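Local coordinates for protein Nrps/pks (Streptomyces albus, PDB 4OPF) that is a ketosynthase domain of the oxazolomycin assembly line that probably passes the acyl chain on without extending it, at residues Ser162-Val165 with Ala166-His169. Sequence-based numbering, arbitrary orientation.
Sequences SALV and ALHH
Four successive i to i+4 bonds join Ser162-Val165 to Ala166-His169, from Ala166 N to Ser162 O (2.8 Å) through to His169 N to Val165 O (3.0 Å, N-H...O angle 159°). They form the first turns of helix 162-175, buried here within the thiolase-like ketosynthase fold. Val165 and His169 run alongside each other in the same direction. Val165 CG1, anti to its own backbone nitrogen (chi1 174°), reaches His169 NE2 at 3.8 Å. His169 NE2 is buried with no hydrogen-bond partner in the model. The carbonyl oxygen of Val165 sits over one face of the His169 ring, off its centre, 3.6 Å from CD2. The His169 ring also stacks on His169 of the second subunit, so this flank belongs to the dimer interface. With an alanine in place of His169, Val165 CG1 and the second subunit's histidine would probably be left facing a gap. The ring of His168 turns away from the preceding turn, and its NE2 bonds Asp178 of the second subunit. Leu164 and Leu167 pack along another flank; Leu167 touches strand 247-256, while Leu164 meets Val343. Their branches meet lightly, with Leu164 CD2 4.3 Å from Leu167 CD2.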
loop_
_atom_site.group_PDB
_atom_site.type_symbol
_atom_site.label_atom_id
_atom_site.label_comp_id
_atom_site.label_asym_id
_atom_site.label_seq_id
_atom_site.Cartn_x
_atom_site.Cartn_y
_atom_site.Cartn_z
ATOM N N SER A 162 8.197 -0.684 -7.695
ATOM C CA SER A 162 7.715 0.077 -6.522
ATOM C C SER A 162 6.889 1.302 -6.921
ATOM O O SER A 162 5.832 1.529 -6.356
ATOM C CB SER A 162 8.864 0.550 -5.681
ATOM O OG SER A 162 9.591 -0.543 -5.159
ATOM N N ALA A 163 7.369 2.080 -7.871
ATOM C CA ALA A 163 6.649 3.307 -8.253
ATOM C C ALA A 163 5.319 3.053 -8.960
ATOM O O ALA A 163 4.364 3.826 -8.788
ATOM C CB ALA A 163 7.519 4.217 -9.116
ATOM N N LEU A 164 5.247 1.994 -9.769
ATOM C CA LEU A 164 3.979 1.556 -10.331
ATOM C C LEU A 164 3.042 0.981 -9.298
ATOM O O LEU A 164 1.804 1.182 -9.379
ATOM C CB LEU A 164 4.167 0.543 -11.463
ATOM C CG LEU A 164 4.854 1.035 -12.730
ATOM C CD1 LEU A 164 4.677 0.033 -13.858
ATOM C CD2 LEU A 164 4.174 2.276 -13.194
ATOM N N VAL A 165 3.567 0.295 -8.304
ATOM C CA VAL A 165 2.690 -0.163 -7.223
ATOM C C VAL A 165 2.164 1.019 -6.437
ATOM O O VAL A 165 0.981 1.079 -6.068
ATOM C CB VAL A 165 3.435 -1.160 -6.321
ATOM C CG1 VAL A 165 2.619 -1.534 -5.124
ATOM C CG2 VAL A 165 3.766 -2.399 -7.132
ATOM N N ALA A 166 3.034 2.011 -6.195
ATOM C CA ALA A 166 2.571 3.269 -5.521
ATOM C C ALA A 166 1.503 3.961 -6.380
ATOM O O ALA A 166 0.480 4.420 -5.896
ATOM C CB ALA A 166 3.782 4.225 -5.305
ATOM N N LEU A 167 1.728 4.011 -7.682
ATOM C CA LEU A 167 0.702 4.547 -8.621
ATOM C C LEU A 167 -0.686 3.824 -8.551
ATOM O O LEU A 167 -1.746 4.438 -8.576
ATOM C CB LEU A 167 1.279 4.542 -10.062
ATOM C CG LEU A 167 0.365 5.166 -11.113
ATOM C CD1 LEU A 167 0.111 6.620 -10.812
ATOM C CD2 LEU A 167 1.031 5.055 -12.482
ATOM N N HIS A 168 -0.648 2.514 -8.391
ATOM C CA HIS A 168 -1.821 1.703 -8.226
ATOM C C HIS A 168 -2.524 2.045 -6.899
ATOM O O HIS A 168 -3.750 2.161 -6.881
ATOM C CB HIS A 168 -1.385 0.257 -8.249
ATOM C CG HIS A 168 -2.492 -0.719 -8.104
ATOM N ND1 HIS A 168 -2.574 -1.589 -7.043
ATOM C CD2 HIS A 168 -3.607 -0.923 -8.845
ATOM C CE1 HIS A 168 -3.650 -2.339 -7.166
ATOM N NE2 HIS A 168 -4.306 -1.941 -8.243
ATOM N N HIS A 169 -1.779 2.195 -5.804
ATOM C CA HIS A 169 -2.451 2.584 -4.518
ATOM C C HIS A 169 -3.073 3.967 -4.716
ATOM O O HIS A 169 -4.176 4.186 -4.339
ATOM C CB HIS A 169 -1.437 2.682 -3.401
ATOM C CG HIS A 169 -0.870 1.379 -2.957
ATOM N ND1 HIS A 169 -1.611 0.219 -2.877
ATOM C CD2 HIS A 169 0.366 1.058 -2.531
ATOM C CE1 HIS A 169 -0.836 -0.772 -2.471
ATOM N NE2 HIS A 169 0.369 -0.292 -2.267
#